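Local coordinates for protein CRISPR-associated endoribonuclease Cas2 2 (Sulfolobus solfataricus, PDB 3EXC) that cuts single-stranded RNA as a magnesium-dependent endoribonuclease of the CRISPR antiviral defence system, working as a homodimer that also assembles with Cas1, at residues 6-11 / 48-53; 10-15 / 19-24. The protein carries 2 engineered substitutions. All blocks are in the same frame, centred on the assembly; numbering follows the deposited sequence.

Interaction 1: 6-11 / 48-53; sequences LLVVYD and KDLVRV. With NA (sodium ion), chain C.
L50 on the helix meets L6 and V8 on the strand, and one methyl carries the contact. Following L50 outward, CB points toward the strand, but its nearest side-chain atom there, L6 CD2, is still 5.9 Å away. With CG anti to the backbone N (chi1 179°), the side chain extends toward the sheet, although CG still lies 4.9 Å from V8 CG2. The branch then divides: CD1 remains 4.7 Å from V8 CG2, whereas CD2 goes on to touch. L50 CD2 meets L6 CD2 at 3.8 Å, the two leucines reaching tip to tip, and lies 4.4 Å from L6 CD1. It also approaches V8 CG2 at 4.3 Å, so the methyl touches two residues, L6 and V8, that a strand's alternation puts on the same face.

No hydrogen bond joins the segments. The V8 and L50 CA atoms are 9.6 Å apart and only 93 Å² is buried in total, evidence of a light apolar contact completed by neighbours: L30 touches both L6 and V8, and L28 touches L50. The intervening L7 and V9 pack on their counterparts in the second subunit, which places the helix and the dimer partner on different faces of the strand.

At the strand's end, Y10 O binds sodium at 2.8 Å, alongside two waters and Q34 OE1 of the second subunit. D11, the predicted catalytic magnesium ligand, accepts a hydrogen bond at OD2 from R35 N of that subunit. Backbone bonds to strands 37-41 and 64-70 make 5-11 an inner strand of the four-stranded antiparallel sheet. Helix 47-57 resting on one face of that sheet is the two-layer alpha-beta sandwich of the ferredoxin-like fold of Cas2.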
loop_
_atom_site.group_PDB
_atom_site.type_symbol
_atom_site.label_atom_id
_atom_site.label_comp_id
_atom_site.label_asym_id
_atom_site.label_seq_id
_atom_site.Cartn_x
_atom_site.Cartn_y
_atom_site.Cartn_z
ATOM N N LEU A 6 -9.384 4.892 -4.698
ATOM C CA LEU A 6 -8.331 3.992 -5.058
ATOM C C LEU A 6 -7.113 4.301 -4.340
ATOM O O LEU A 6 -6.946 5.396 -3.855
ATOM C CB LEU A 6 -8.100 3.947 -6.566
ATOM C CG LEU A 6 -7.839 5.182 -7.355
ATOM C CD1 LEU A 6 -6.561 5.729 -6.895
ATOM C CD2 LEU A 6 -7.725 4.650 -8.760
ATOM N N LEU A 7 -6.291 3.273 -4.198
ATOM C CA LEU A 7 -4.973 3.342 -3.593
ATOM C C LEU A 7 -3.968 3.041 -4.671
ATOM O O LEU A 7 -4.191 2.121 -5.487
ATOM C CB LEU A 7 -4.740 2.194 -2.639
ATOM C CG LEU A 7 -5.596 2.160 -1.432
ATOM C CD1 LEU A 7 -5.227 0.814 -0.742
ATOM C CD2 LEU A 7 -5.101 3.347 -0.646
ATOM N N VAL A 8 -2.875 3.779 -4.637
ATOM C CA VAL A 8 -1.737 3.435 -5.442
ATOM C C VAL A 8 -0.631 3.184 -4.448
ATOM O O VAL A 8 -0.283 4.073 -3.661
ATOM C CB VAL A 8 -1.328 4.615 -6.289
ATOM C CG1 VAL A 8 -0.125 4.250 -7.126
ATOM C CG2 VAL A 8 -2.493 4.942 -7.169
ATOM N N VAL A 9 -0.073 1.997 -4.487
ATOM C CA VAL A 9 1.013 1.607 -3.655
ATOM C C VAL A 9 2.182 1.255 -4.570
ATOM O O VAL A 9 2.080 0.423 -5.479
ATOM C CB VAL A 9 0.577 0.342 -2.830
ATOM C CG1 VAL A 9 1.674 -0.138 -1.888
ATOM C CG2 VAL A 9 -0.655 0.701 -1.994
ATOM N N TYR A 10 3.355 1.799 -4.305
ATOM C CA TYR A 10 4.491 1.511 -5.206
ATOM C C TYR A 10 5.816 1.037 -4.512
ATOM O O TYR A 10 6.105 1.290 -3.292
ATOM C CB TYR A 10 4.713 2.684 -6.180
ATOM C CG TYR A 10 4.839 4.031 -5.526
ATOM C CD1 TYR A 10 3.716 4.800 -5.252
ATOM C CD2 TYR A 10 6.099 4.557 -5.169
ATOM C CE1 TYR A 10 3.840 6.059 -4.596
ATOM C CE2 TYR A 10 6.228 5.811 -4.539
ATOM C CZ TYR A 10 5.074 6.545 -4.271
ATOM O OH TYR A 10 5.151 7.776 -3.664
ATOM N N ASP A 11 6.641 0.371 -5.315
ATOM C CA ASP A 11 7.916 -0.160 -4.901
ATOM C C ASP A 11 8.806 0.203 -6.111
ATOM O O ASP A 11 8.900 -0.511 -7.129
ATOM C CB ASP A 11 7.714 -1.669 -4.628
ATOM C CG ASP A 11 9.029 -2.456 -4.478
ATOM O OD1 ASP A 11 10.137 -1.849 -4.642
ATOM O OD2 ASP A 11 8.944 -3.720 -4.232
ATOM N N LYS A 48 -7.417 5.772 -17.169
ATOM C CA LYS A 48 -6.528 5.456 -18.279
ATOM C C LYS A 48 -5.259 6.308 -18.233
ATOM O O LYS A 48 -4.167 5.812 -18.544
ATOM C CB LYS A 48 -7.274 5.623 -19.594
ATOM C CG LYS A 48 -6.744 4.741 -20.716
ATOM C CD LYS A 48 -6.693 3.208 -20.384
ATOM C CE LYS A 48 -6.267 2.419 -21.656
ATOM N NZ LYS A 48 -6.905 3.040 -22.908
ATOM N N ASP A 49 -5.412 7.566 -17.802
ATOM C CA ASP A 49 -4.278 8.461 -17.593
ATOM C C ASP A 49 -3.381 8.093 -16.447
ATOM O O ASP A 49 -2.161 8.220 -16.575
ATOM C CB ASP A 49 -4.721 9.898 -17.435
ATOM C CG ASP A 49 -4.950 10.539 -18.756
ATOM O OD1 ASP A 49 -5.135 11.768 -18.791
ATOM O OD2 ASP A 49 -4.931 9.810 -19.786
ATOM N N LEU A 50 -3.994 7.662 -15.335
ATOM C CA LEU A 50 -3.282 7.118 -14.187
ATOM C C LEU A 50 -2.352 5.955 -14.589
ATOM O O LEU A 50 -1.157 5.970 -14.294
ATOM C CB LEU A 50 -4.246 6.688 -13.067
ATOM C CG LEU A 50 -3.590 6.096 -11.837
ATOM C CD1 LEU A 50 -2.689 7.135 -11.273
ATOM C CD2 LEU A 50 -4.647 5.716 -10.802
ATOM N N VAL A 51 -2.890 4.966 -15.278
ATOM C CA VAL A 51 -2.090 3.843 -15.679
ATOM C C VAL A 51 -0.975 4.279 -16.618
ATOM O O VAL A 51 0.169 3.844 -16.436
ATOM C CB VAL A 51 -2.975 2.737 -16.285
ATOM C CG1 VAL A 51 -2.157 1.626 -16.902
ATOM C CG2 VAL A 51 -3.915 2.168 -15.202
ATOM N N ARG A 52 -1.278 5.147 -17.588
ATOM C CA ARG A 52 -0.258 5.619 -18.536
ATOM C C ARG A 52 0.844 6.341 -17.751
ATOM O O ARG A 52 2.019 6.062 -17.912
ATOM C CB ARG A 52 -0.873 6.498 -19.628
ATOM C CG ARG A 52 -0.484 6.116 -21.091
ATOM C CD ARG A 52 -0.282 7.356 -22.020
ATOM N NE ARG A 52 -0.880 8.653 -21.554
ATOM C CZ ARG A 52 -0.951 9.789 -22.295
ATOM N NH1 ARG A 52 -1.506 10.881 -21.774
ATOM N NH2 ARG A 52 -0.466 9.840 -23.562
ATOM N N VAL A 53 0.494 7.222 -16.836
ATOM C CA VAL A 53 1.514 7.896 -16.035
ATOM C C VAL A 53 2.431 6.945 -15.295
ATOM O O VAL A 53 3.661 7.072 -15.343
ATOM C CB VAL A 53 0.854 8.816 -15.002
ATOM C CG1 VAL A 53 1.785 9.127 -13.766
ATOM C CG2 VAL A 53 0.299 10.054 -15.684
HETATM NA NA NA C . 5.890 -0.736 -1.353
HETATM O O HOH W 1 4.266 0.803 0.357
HETATM O O HOH W 2 8.088 0.780 -0.823
#

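Interaction 2: 10-15 / 19-24; sequences YDVSDD and NKLANN. With NA (sodium ion), chain C.
Where the helix begins, D15 and N19 lie 6.9 Å apart at their CA atoms and are joined by one helical turn, N19 N to D15 O, a weak hydrogen bond of 3.5 Å at 151°. Farther in, the contact is made by side chains. Chi1 of 52° puts Y10 CG between the backbone N and the carbonyl carbon, and the ring then turns one face to L21. L21 CD2 sits over that face, 3.8 Å from the ring centroid and 21° off the normal, a CH-pi contact displaced toward the CB end, since its nearest ring atom is Y10 CG at 3.5 Å. The same methyl reaches V12 CG2 at 4.1 Å and so packs against both residues. At the far end of the ring, Y10 OH lies 3.7 Å from A22 CB.

V54 and I57 of helix 47-57 also touch L21, extending this core. D14, whose OD1 accepts from S16 N, N-caps the helix, and the D15 carboxylate pairs with R18. The course from strand 5-11 through a short capped turn into helix 15-27, which folds back over its strand, is the first beta-alpha unit of the ferredoxin-like Cas2 fold.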
loop_
_atom_site.group_PDB
_atom_site.type_symbol
_atom_site.label_atom_id
_atom_site.label_comp_id
_atom_site.label_asym_id
_atom_site.label_seq_id
_atom_site.Cartn_x
_atom_site.Cartn_y
_atom_site.Cartn_z
ATOM N N TYR A 10 3.355 1.799 -4.305
ATOM C CA TYR A 10 4.491 1.511 -5.206
ATOM C C TYR A 10 5.816 1.037 -4.512
ATOM O O TYR A 10 6.105 1.290 -3.292
ATOM C CB TYR A 10 4.713 2.684 -6.180
ATOM C CG TYR A 10 4.839 4.031 -5.526
ATOM C CD1 TYR A 10 3.716 4.800 -5.252
ATOM C CD2 TYR A 10 6.099 4.557 -5.169
ATOM C CE1 TYR A 10 3.840 6.059 -4.596
ATOM C CE2 TYR A 10 6.228 5.811 -4.539
ATOM C CZ TYR A 10 5.074 6.545 -4.271
ATOM O OH TYR A 10 5.151 7.776 -3.664
ATOM N N ASP A 11 6.641 0.371 -5.315
ATOM C CA ASP A 11 7.916 -0.160 -4.901
ATOM C C ASP A 11 8.806 0.203 -6.111
ATOM O O ASP A 11 8.900 -0.511 -7.129
ATOM C CB ASP A 11 7.714 -1.669 -4.628
ATOM C CG ASP A 11 9.029 -2.456 -4.478
ATOM O OD1 ASP A 11 10.137 -1.849 -4.642
ATOM O OD2 ASP A 11 8.944 -3.720 -4.232
ATOM N N VAL A 12 9.395 1.386 -6.027
ATOM C CA VAL A 12 10.159 1.904 -7.096
ATOM C C VAL A 12 11.618 1.991 -6.657
ATOM O O VAL A 12 11.923 2.796 -5.786
ATOM C CB VAL A 12 9.658 3.296 -7.490
ATOM C CG1 VAL A 12 10.626 3.934 -8.438
ATOM C CG2 VAL A 12 8.252 3.181 -8.134
ATOM N N SER A 13 12.503 1.166 -7.241
ATOM C CA SER A 13 13.940 1.166 -6.863
ATOM C C SER A 13 14.701 2.477 -7.066
ATOM O O SER A 13 15.249 2.990 -6.101
ATOM C CB SER A 13 14.715 -0.018 -7.463
ATOM O OG SER A 13 14.479 -1.160 -6.635
ATOM N N ASP A 14 14.737 3.019 -8.281
ATOM C CA ASP A 14 15.405 4.327 -8.530
ATOM C C ASP A 14 14.800 5.542 -7.726
ATOM O O ASP A 14 13.671 5.994 -7.991
ATOM C CB ASP A 14 15.413 4.582 -10.041
ATOM C CG ASP A 14 16.197 5.801 -10.441
ATOM O OD1 ASP A 14 16.610 6.609 -9.589
ATOM O OD2 ASP A 14 16.420 5.953 -11.660
ATOM N N ASP A 15 15.564 6.052 -6.747
ATOM C CA ASP A 15 15.233 7.256 -5.932
ATOM C C ASP A 15 14.570 8.384 -6.729
ATOM O O ASP A 15 13.616 9.019 -6.282
ATOM C CB ASP A 15 16.514 7.842 -5.277
ATOM C CG ASP A 15 16.597 7.609 -3.755
ATOM O OD1 ASP A 15 17.382 8.331 -3.076
ATOM O OD2 ASP A 15 15.902 6.707 -3.239
ATOM N N ASN A 19 10.308 9.887 -6.810
ATOM C CA ASN A 19 9.611 11.136 -6.574
ATOM C C ASN A 19 9.052 11.836 -7.785
ATOM O O ASN A 19 8.146 12.642 -7.615
ATOM C CB ASN A 19 10.413 12.086 -5.738
ATOM C CG ASN A 19 11.815 12.082 -6.097
ATOM O OD1 ASN A 19 12.633 12.628 -5.364
ATOM N ND2 ASN A 19 12.143 11.463 -7.234
ATOM N N LYS A 20 9.544 11.531 -8.991
ATOM C CA LYS A 20 8.770 11.853 -10.185
ATOM C C LYS A 20 7.350 11.287 -10.069
ATOM O O LYS A 20 6.374 11.989 -10.333
ATOM C CB LYS A 20 9.419 11.261 -11.389
ATOM C CG LYS A 20 8.942 11.868 -12.701
ATOM C CD LYS A 20 9.773 11.334 -13.911
ATOM C CE LYS A 20 9.920 12.356 -14.974
ATOM N NZ LYS A 20 10.881 11.908 -16.010
ATOM N N LEU A 21 7.235 10.021 -9.672
ATOM C CA LEU A 21 5.905 9.360 -9.520
ATOM C C LEU A 21 5.071 10.031 -8.436
ATOM O O LEU A 21 3.959 10.412 -8.704
ATOM C CB LEU A 21 6.058 7.861 -9.229
ATOM C CG LEU A 21 4.747 7.080 -9.122
ATOM C CD1 LEU A 21 4.015 7.077 -10.437
ATOM C CD2 LEU A 21 5.047 5.656 -8.674
ATOM N N ALA A 22 5.657 10.249 -7.252
ATOM C CA ALA A 22 4.986 10.958 -6.140
ATOM C C ALA A 22 4.496 12.300 -6.640
ATOM O O ALA A 22 3.350 12.662 -6.395
ATOM C CB ALA A 22 5.896 11.142 -4.942
ATOM N N ASN A 23 5.342 13.009 -7.382
ATOM C CA ASN A 23 4.982 14.344 -7.901
ATOM C C ASN A 23 3.816 14.279 -8.842
ATOM O O ASN A 23 2.925 15.134 -8.788
ATOM C CB ASN A 23 6.142 15.024 -8.662
ATOM C CG ASN A 23 7.224 15.549 -7.741
ATOM O OD1 ASN A 23 7.076 15.530 -6.495
ATOM N ND2 ASN A 23 8.344 15.964 -8.327
ATOM N N ASN A 24 3.850 13.286 -9.732
ATOM C CA ASN A 24 2.751 13.106 -10.686
ATOM C C ASN A 24 1.428 12.615 -10.137
ATOM O O ASN A 24 0.359 13.072 -10.545
ATOM C CB ASN A 24 3.203 12.278 -11.848
ATOM C CG ASN A 24 3.954 13.128 -12.859
ATOM O OD1 ASN A 24 5.197 13.280 -12.776
ATOM N ND2 ASN A 24 3.187 13.772 -13.764
HETATM NA NA NA C . 5.890 -0.736 -1.353
HETATM O O HOH W 1 4.266 0.803 0.357
HETATM O O HOH W 2 8.088 0.780 -0.823
#

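From the N terminus, strand 5-11 serves both contacts: the segments overlap at Y10 and D11, but L6 and V8 make interaction 1, and Y10 makes contact only in interaction 2. Interaction 2 closes first, a short loop through the turn at 12-14 as helix 15-27 comes back over the strand. Interaction 1 closes a longer one, through that helix and strands 31-34 and 37-41 before helix 47-57 reaches the sheet. The smaller closure therefore lies wholly within the larger, without crossing. Their helices also meet directly, V53 CG1 lying 4.0 Å from N24 CB. Together the contacts tie two adjacent helices to one inner strand, whose end carries D11 and the sodium site.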